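Local coordinates for protein ribonuclease VapC (Klebsiella pneumoniae, PDB 7BY3) that probably acts as the toxin of a toxin-antitoxin pair, a magnesium-dependent endoribonuclease of the PIN-domain VapC family that cuts RNA, at residues B[28-33]-B[103-108]; B[74-79]-B[96-101]. One frame throughout, in Å; residues are numbered along the deposited sequence.

Interaction 1: residues B[28-33]-B[103-108]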
ATOM      1  N   GLU B  28      -8.596  22.909  -8.839  1.00 37.11           N
ATOM      2  CA  GLU B  28      -9.120  23.465 -10.084  1.00 38.46           C
ATOM      3  C   GLU B  28      -8.006  23.771 -11.077  1.00 36.60           C
ATOM      4  O   GLU B  28      -8.244  23.860 -12.278  1.00 43.19           O
ATOM      5  CB  GLU B  28      -9.926  24.739  -9.818  1.00 41.71           C
ATOM      6  CG  GLU B  28     -11.247  24.513  -9.111  1.00 46.68           C
ATOM      7  CD  GLU B  28     -11.992  25.808  -8.851  1.00 58.08           C
ATOM      8  OE1 GLU B  28     -11.502  26.874  -9.278  1.00 59.16           O
ATOM      9  OE2 GLU B  28     -13.066  25.760  -8.216  1.00 54.25           O
ATOM     10  N   ALA B  29      -6.789  23.915 -10.566  1.00 34.26           N
ATOM     11  CA  ALA B  29      -5.651  24.334 -11.377  1.00 33.97           C
ATOM     12  C   ALA B  29      -5.170  23.244 -12.324  1.00 34.83           C
ATOM     13  O   ALA B  29      -4.275  23.471 -13.135  1.00 36.36           O
ATOM     14  CB  ALA B  29      -4.513  24.781 -10.483  1.00 35.09           C
ATOM     15  N   TRP B  30      -5.756  22.058 -12.211  1.00 35.41           N
ATOM     16  CA  TRP B  30      -5.344  20.929 -13.034  1.00 35.04           C
ATOM     17  C   TRP B  30      -6.539  20.244 -13.687  1.00 36.68           C
ATOM     18  O   TRP B  30      -7.627  20.205 -13.113  1.00 38.06           O
ATOM     19  CB  TRP B  30      -4.549  19.935 -12.186  1.00 33.33           C
ATOM     20  CG  TRP B  30      -3.308  20.539 -11.607  1.00 32.45           C
ATOM     21  CD1 TRP B  30      -3.210  21.264 -10.458  1.00 33.00           C
ATOM     22  CD2 TRP B  30      -1.989  20.480 -12.158  1.00 30.97           C
ATOM     23  NE1 TRP B  30      -1.911  21.658 -10.255  1.00 32.58           N
ATOM     24  CE2 TRP B  30      -1.140  21.189 -11.286  1.00 30.79           C
ATOM     25  CE3 TRP B  30      -1.441  19.893 -13.302  1.00 33.76           C
ATOM     26  CZ2 TRP B  30       0.224  21.327 -11.522  1.00 31.46           C
ATOM     27  CZ3 TRP B  30      -0.086  20.032 -13.534  1.00 33.85           C
ATOM     28  CH2 TRP B  30       0.730  20.742 -12.649  1.00 32.49           C
ATOM     29  N   PRO B  31      -6.347  19.715 -14.906  1.00 37.82           N
ATOM     30  CA  PRO B  31      -7.450  19.052 -15.608  1.00 38.97           C
ATOM     31  C   PRO B  31      -7.855  17.719 -14.982  1.00 39.26           C
ATOM     32  O   PRO B  31      -6.991  16.892 -14.693  1.00 44.49           O
ATOM     33  CB  PRO B  31      -6.883  18.836 -17.014  1.00 39.67           C
ATOM     34  CG  PRO B  31      -5.412  18.729 -16.803  1.00 39.48           C
ATOM     35  CD  PRO B  31      -5.096  19.682 -15.685  1.00 38.61           C
ATOM     36  N   PRO B  32      -9.164  17.509 -14.785  1.00 39.07           N
ATOM     37  CA  PRO B  32      -9.700  16.200 -14.399  1.00 39.58           C
ATOM     38  C   PRO B  32      -9.539  15.219 -15.555  1.00 40.95           C
ATOM     39  O   PRO B  32      -9.482  15.674 -16.697  1.00 42.59           O
ATOM     40  CB  PRO B  32     -11.177  16.493 -14.114  1.00 43.77           C
ATOM     41  CG  PRO B  32     -11.476  17.719 -14.909  1.00 42.16           C
ATOM     42  CD  PRO B  32     -10.218  18.532 -14.877  1.00 40.60           C
ATOM     43  N   GLN B  33      -9.457  13.918 -15.293  1.00 39.88           N
ATOM     44  CA  GLN B  33      -9.526  13.341 -13.956  1.00 36.63           C
ATOM     45  C   GLN B  33      -8.159  13.352 -13.283  1.00 35.73           C
ATOM     46  O   GLN B  33      -7.170  12.919 -13.871  1.00 35.62           O
ATOM     47  CB  GLN B  33     -10.064  11.909 -14.043  1.00 36.68           C
ATOM     48  CG  GLN B  33     -10.173  11.161 -12.726  1.00 35.23           C
ATOM     49  CD  GLN B  33     -10.503   9.690 -12.928  1.00 33.78           C
ATOM     50  OE1 GLN B  33      -9.854   8.998 -13.713  1.00 34.75           O
ATOM     51  NE2 GLN B  33     -11.525   9.210 -12.230  1.00 34.25           N
ATOM     52  N   GLU B 103       2.227  14.975 -12.211  1.00 33.98           N
ATOM     53  CA  GLU B 103       2.836  15.983 -11.363  1.00 34.48           C
ATOM     54  C   GLU B 103       2.390  15.744  -9.931  1.00 34.22           C
ATOM     55  O   GLU B 103       1.206  15.534  -9.675  1.00 37.08           O
ATOM     56  CB  GLU B 103       2.451  17.392 -11.815  1.00 36.76           C
ATOM     57  CG  GLU B 103       3.200  18.499 -11.093  1.00 36.86           C
ATOM     58  CD  GLU B 103       4.598  18.704 -11.641  1.00 39.49           C
ATOM     59  OE1 GLU B 103       4.828  18.371 -12.821  1.00 47.71           O
ATOM     60  OE2 GLU B 103       5.469  19.196 -10.895  1.00 40.32           O
ATOM     61  N   LEU B 104       3.335  15.760  -8.997  1.00 33.31           N
ATOM     62  CA  LEU B 104       2.991  15.612  -7.591  1.00 32.04           C
ATOM     63  C   LEU B 104       2.757  16.984  -6.980  1.00 32.70           C
ATOM     64  O   LEU B 104       3.666  17.807  -6.909  1.00 34.27           O
ATOM     65  CB  LEU B 104       4.089  14.866  -6.829  1.00 31.60           C
ATOM     66  CG  LEU B 104       3.827  14.656  -5.335  1.00 30.43           C
ATOM     67  CD1 LEU B 104       2.468  14.012  -5.111  1.00 27.71           C
ATOM     68  CD2 LEU B 104       4.926  13.820  -4.704  1.00 27.56           C
ATOM     69  N   ILE B 105       1.528  17.233  -6.549  1.00 31.87           N
ATOM     70  CA  ILE B 105       1.197  18.508  -5.938  1.00 33.14           C
ATOM     71  C   ILE B 105       1.068  18.311  -4.439  1.00 34.66           C
ATOM     72  O   ILE B 105       0.222  17.553  -3.968  1.00 33.36           O
ATOM     73  CB  ILE B 105      -0.098  19.110  -6.512  1.00 33.59           C
ATOM     74  CG1 ILE B 105      -0.075  19.066  -8.036  1.00 32.49           C
ATOM     75  CG2 ILE B 105      -0.257  20.546  -6.078  1.00 35.56           C
ATOM     76  CD1 ILE B 105      -0.822  17.909  -8.605  1.00 31.42           C
ATOM     77  N   THR B 106       1.934  18.989  -3.697  1.00 38.80           N
ATOM     78  CA  THR B 106       2.003  18.835  -2.254  1.00 40.64           C
ATOM     79  C   THR B 106       2.423  20.144  -1.607  1.00 41.12           C
ATOM     80  O   THR B 106       3.119  20.953  -2.216  1.00 39.65           O
ATOM     81  CB  THR B 106       2.994  17.721  -1.853  1.00 38.67           C
ATOM     82  OG1 THR B 106       3.119  17.675  -0.427  1.00 39.09           O
ATOM     83  CG2 THR B 106       4.361  17.975  -2.470  1.00 36.59           C
ATOM     84  N   ARG B 107       1.992  20.353  -0.370  1.00 42.42           N
ATOM     85  CA  ARG B 107       2.421  21.522   0.383  1.00 45.79           C
ATOM     86  C   ARG B 107       3.756  21.285   1.070  1.00 47.34           C
ATOM     87  O   ARG B 107       4.290  22.187   1.713  1.00 51.16           O
ATOM     88  CB  ARG B 107       1.379  21.909   1.429  1.00 48.11           C
ATOM     89  CG  ARG B 107       0.615  23.172   1.106  1.00 51.34           C
ATOM     90  CD  ARG B 107      -0.241  23.602   2.280  1.00 53.57           C
ATOM     91  NE  ARG B 107      -1.397  22.730   2.442  1.00 53.86           N
ATOM     92  CZ  ARG B 107      -1.459  21.736   3.318  1.00 54.45           C
ATOM     93  NH1 ARG B 107      -2.542  20.985   3.401  1.00 51.63           N
ATOM     94  NH2 ARG B 107      -0.438  21.504   4.117  1.00 50.76           N
ATOM     95  N   ASN B 108       4.309  20.085   0.922  1.00 44.50           N
ATOM     96  CA  ASN B 108       5.499  19.741   1.681  1.00 43.54           C
ATOM     97  C   ASN B 108       6.750  20.088   0.881  1.00 42.05           C
ATOM     98  O   ASN B 108       7.157  19.358  -0.022  1.00 41.81           O
ATOM     99  CB  ASN B 108       5.458  18.247   2.031  1.00 43.23           C
ATOM    100  CG  ASN B 108       6.585  17.817   2.946  1.00 45.61           C
ATOM    101  OD1 ASN B 108       7.349  18.638   3.450  1.00 52.49           O
ATOM    102  ND2 ASN B 108       6.686  16.512   3.175  1.00 45.75           N
TER

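Interaction 2: residues B[74-79]-B[96-101]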
ATOM      1  N   ALA B  74       6.049  -0.267  -5.374  1.00 32.35           N
ATOM      2  CA  ALA B  74       6.859  -0.653  -4.231  1.00 31.66           C
ATOM      3  C   ALA B  74       8.335  -0.676  -4.604  1.00 30.44           C
ATOM      4  O   ALA B  74       9.187  -0.281  -3.812  1.00 30.81           O
ATOM      5  CB  ALA B  74       6.422  -2.010  -3.706  1.00 32.99           C
ATOM      6  N   GLU B  75       8.626  -1.139  -5.815  1.00 31.88           N
ATOM      7  CA  GLU B  75       9.998  -1.201  -6.307  1.00 34.02           C
ATOM      8  C   GLU B  75      10.620   0.189  -6.379  1.00 31.07           C
ATOM      9  O   GLU B  75      11.724   0.415  -5.885  1.00 30.75           O
ATOM     10  CB  GLU B  75      10.041  -1.860  -7.687  1.00 37.59           C
ATOM     11  CG  GLU B  75      11.328  -2.597  -7.974  1.00 38.59           C
ATOM     12  CD  GLU B  75      11.478  -3.826  -7.110  1.00 37.27           C
ATOM     13  OE1 GLU B  75      10.655  -4.752  -7.253  1.00 38.15           O
ATOM     14  OE2 GLU B  75      12.409  -3.861  -6.281  1.00 38.60           O
ATOM     15  N   ARG B  76       9.899   1.115  -7.001  1.00 29.86           N
ATOM     16  CA  ARG B  76      10.353   2.493  -7.121  1.00 29.48           C
ATOM     17  C   ARG B  76      10.399   3.171  -5.756  1.00 29.08           C
ATOM     18  O   ARG B  76      11.278   3.991  -5.490  1.00 28.85           O
ATOM     19  CB  ARG B  76       9.438   3.272  -8.069  1.00 30.62           C
ATOM     20  CG  ARG B  76       9.796   4.740  -8.219  1.00 30.21           C
ATOM     21  CD  ARG B  76      11.168   4.919  -8.841  1.00 30.13           C
ATOM     22  NE  ARG B  76      11.227   4.359 -10.187  1.00 32.20           N
ATOM     23  CZ  ARG B  76      10.769   4.974 -11.273  1.00 32.00           C
ATOM     24  NH1 ARG B  76      10.214   6.174 -11.178  1.00 29.18           N
ATOM     25  NH2 ARG B  76      10.866   4.385 -12.455  1.00 36.77           N
ATOM     26  N   SER B  77       9.451   2.813  -4.895  1.00 28.61           N
ATOM     27  CA  SER B  77       9.327   3.427  -3.577  1.00 27.85           C
ATOM     28  C   SER B  77      10.567   3.204  -2.717  1.00 29.29           C
ATOM     29  O   SER B  77      11.033   4.122  -2.044  1.00 29.84           O
ATOM     30  CB  SER B  77       8.093   2.886  -2.856  1.00 26.37           C
ATOM     31  OG  SER B  77       6.913   3.207  -3.570  1.00 27.28           O
ATOM     32  N   VAL B  78      11.093   1.983  -2.740  1.00 30.79           N
ATOM     33  CA  VAL B  78      12.291   1.644  -1.977  1.00 31.74           C
ATOM     34  C   VAL B  78      13.490   2.448  -2.476  1.00 31.15           C
ATOM     35  O   VAL B  78      14.297   2.943  -1.687  1.00 32.06           O
ATOM     36  CB  VAL B  78      12.606   0.134  -2.064  1.00 30.41           C
ATOM     37  CG1 VAL B  78      13.944  -0.176  -1.411  1.00 34.55           C
ATOM     38  CG2 VAL B  78      11.493  -0.678  -1.419  1.00 30.28           C
ATOM     39  N   ALA B  79      13.585   2.586  -3.793  1.00 30.59           N
ATOM     40  CA  ALA B  79      14.676   3.322  -4.417  1.00 30.31           C
ATOM     41  C   ALA B  79      14.589   4.818  -4.125  1.00 31.32           C
ATOM     42  O   ALA B  79      15.597   5.453  -3.820  1.00 34.74           O
ATOM     43  CB  ALA B  79      14.680   3.078  -5.915  1.00 30.40           C
ATOM     44  N   THR B  96       4.276   6.602  -7.134  1.00 27.10           N
ATOM     45  CA  THR B  96       3.016   6.499  -7.852  1.00 26.46           C
ATOM     46  C   THR B  96       2.920   7.571  -8.935  1.00 28.21           C
ATOM     47  O   THR B  96       2.480   7.301 -10.053  1.00 30.12           O
ATOM     48  CB  THR B  96       1.821   6.619  -6.885  1.00 26.05           C
ATOM     49  OG1 THR B  96       1.837   5.516  -5.971  1.00 25.95           O
ATOM     50  CG2 THR B  96       0.507   6.616  -7.645  1.00 27.24           C
ATOM     51  N   ALA B  97       3.350   8.784  -8.604  1.00 28.79           N
ATOM     52  CA  ALA B  97       3.319   9.896  -9.549  1.00 29.19           C
ATOM     53  C   ALA B  97       4.260   9.656 -10.724  1.00 31.58           C
ATOM     54  O   ALA B  97       3.879   9.841 -11.879  1.00 33.62           O
ATOM     55  CB  ALA B  97       3.673  11.197  -8.847  1.00 28.04           C
ATOM     56  N   GLN B  98       5.487   9.244 -10.420  1.00 30.91           N
ATOM     57  CA  GLN B  98       6.497   8.995 -11.443  1.00 31.27           C
ATOM     58  C   GLN B  98       6.063   7.933 -12.445  1.00 32.86           C
ATOM     59  O   GLN B  98       6.138   8.145 -13.654  1.00 36.75           O
ATOM     60  CB  GLN B  98       7.820   8.570 -10.803  1.00 29.94           C
ATOM     61  CG  GLN B  98       8.506   9.646  -9.992  1.00 27.86           C
ATOM     62  CD  GLN B  98       9.948   9.301  -9.694  1.00 25.56           C
ATOM     63  OE1 GLN B  98      10.373   8.162  -9.877  1.00 25.39           O
ATOM     64  NE2 GLN B  98      10.709  10.285  -9.235  1.00 27.16           N
ATOM     65  N   LEU B  99       5.619   6.791 -11.931  1.00 32.37           N
ATOM     66  CA  LEU B  99       5.247   5.662 -12.775  1.00 33.83           C
ATOM     67  C   LEU B  99       4.142   6.034 -13.758  1.00 34.73           C
ATOM     68  O   LEU B  99       4.156   5.607 -14.912  1.00 36.83           O
ATOM     69  CB  LEU B  99       4.801   4.479 -11.913  1.00 33.72           C
ATOM     70  CG  LEU B  99       5.881   3.735 -11.120  1.00 32.51           C
ATOM     71  CD1 LEU B  99       5.486   2.283 -10.920  1.00 35.29           C
ATOM     72  CD2 LEU B  99       7.239   3.832 -11.799  1.00 32.95           C
ATOM     73  N   HIS B 100       3.190   6.834 -13.296  1.00 34.97           N
ATOM     74  CA  HIS B 100       2.055   7.237 -14.119  1.00 35.90           C
ATOM     75  C   HIS B 100       2.262   8.588 -14.799  1.00 37.12           C
ATOM     76  O   HIS B 100       1.348   9.108 -15.438  1.00 38.88           O
ATOM     77  CB  HIS B 100       0.779   7.252 -13.280  1.00 34.25           C
ATOM     78  CG  HIS B 100       0.295   5.888 -12.908  1.00 34.40           C
ATOM     79  ND1 HIS B 100       0.787   5.188 -11.828  1.00 33.69           N
ATOM     80  CD2 HIS B 100      -0.628   5.080 -13.491  1.00 34.65           C
ATOM     81  CE1 HIS B 100       0.185   4.016 -11.755  1.00 34.39           C
ATOM     82  NE2 HIS B 100      -0.676   3.925 -12.747  1.00 33.91           N
ATOM     83  N   ARG B 101       3.460   9.147 -14.650  1.00 35.62           N
ATOM     84  CA  ARG B 101       3.822  10.429 -15.255  1.00 35.02           C
ATOM     85  C   ARG B 101       2.884  11.544 -14.820  1.00 35.81           C
ATOM     86  O   ARG B 101       2.358  12.284 -15.651  1.00 36.85           O
ATOM     87  CB  ARG B 101       3.826  10.339 -16.783  1.00 39.39           C
ATOM     88  CG  ARG B 101       4.366   9.042 -17.346  1.00 45.29           C
ATOM     89  CD  ARG B 101       3.706   8.750 -18.678  1.00 55.11           C
ATOM     90  NE  ARG B 101       2.275   8.513 -18.510  1.00 60.61           N
ATOM     91  CZ  ARG B 101       1.361   8.749 -19.445  1.00 64.13           C
ATOM     92  NH1 ARG B 101       1.724   9.237 -20.624  1.00 66.13           N
ATOM     93  NH2 ARG B 101       0.081   8.504 -19.198  1.00 60.07           N
TER

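Interaction 1: residues B[28-33]-B[103-108]
The indole of Trp30 lies against Ile105 and the aliphatic part of Glu103. Apolar packing and a CH-pi contact make up the whole contact. Ile105 CD1 sits over one face of the indole, 4.3 Å from the centroid of the five-membered ring and 13° off its normal. Ile105 CG1 adds a touch at the pyrrole side, 3.9 Å from Trp30 NE1. The CG of Trp30 is anti to its own carbonyl carbon (chi1 -61°), and this sends the indole out of the loop toward the strand.

Glu103 meets the far end of the indole, on the six-membered ring. Its CG is 3.7 Å from Trp30 CH2, and its CB is 4.0 Å from Trp30 CZ3. The chain bends at chi2 (79°) and the carboxylate leads away from the ring, so CB and CG do the touching.

Further along, Thr106 OG1 accepts from Asn108 N at 3.0 Å, an ST turn. Thr106 OG1 is also hydrogen-bonded to Asp9, a predicted magnesium ligand.

The contact joins the loop between helix 21-28 and strand 35-37 to 103-105, the middle strand of the PIN-domain parallel sheet. Strand 6-8 supplies Ala6 and Phe8, and the Phe8 ring meets the indole nearly perpendicularly.

Interaction 2: residues B[74-79]-B[96-101]
Arg76 reaches across from one helix to Gln98 and Leu99 on the next. The polar part is a single hydrogen bond from Arg76 NH1 to Gln98 OE1. It is modelled at 2.4 Å, too short to be taken at face value, and its N-H...O angle of 130° is far from straight. The pairing is plausible, but its exact geometry is doubtful. The oxygen lies at the edge of the guanidinium, near its plane. The two side chains cross at about a right angle, and the amide plane is turned 63° from the guanidinium plane.

The apolar part is made by Leu99. Its CD2 methyl lies over one face of the guanidinium, offset toward the rim, 3.7 Å from Arg76 NH2. The Arg76 chain leaves its helix with CG anti to the backbone N, then bends at chi2 (63°) and again at chi3. These bends lay the guanidinium over the methyl instead of letting it run straight out.

The second segment also carries the end of its helix. Arg101, with positive phi, is the C-prime residue of a Schellman motif, and Arg101 N bonds to Gln98 O at 3.0 Å. His100 ND1 donates to Thr96 O at 3.2 Å. That oxygen lies close to the imidazole plane, so the bond helps to fix the turn of the ring.

Helices 71-83 and 88-99 are neighbouring helices of the PIN domain, and this plain surface packing ties the middle of the first to the C-terminal end of the second. Next to Arg76 in the chain, Ser77 packs on Ile92 and Ala95, while Thr96 and Leu99 both touch Ile73. Glu75 points elsewhere and forms a salt bridge with Arg58 of the second subunit. Thr96 also touches Leu7 of strand 6-8 and Ile67 of strand 65-67.

How the interactions relate
Interaction 1 is partly buried and reaches the strand core through Ile105. Interaction 2 lies at the surface, between two helices. Their centres are about 17 Å apart. The chemistry follows the place: aromatic and aliphatic packing against the sheet in interaction 1, a charged group with an amide and a methyl in interaction 2. The two hold different elements, but they are joined in the chain, since helix 88-99 runs into strand 103-105. They also touch in space, with Leu104 CB 4.2 Å from Ala97 CB. Leu104 thus packs toward the helix while Glu103 and Ile105 face Trp30. Between side chains, Ile105 is about 6 Å from Asp9 and Gln98 about 11 Å from Asp90, predicted magnesium ligands.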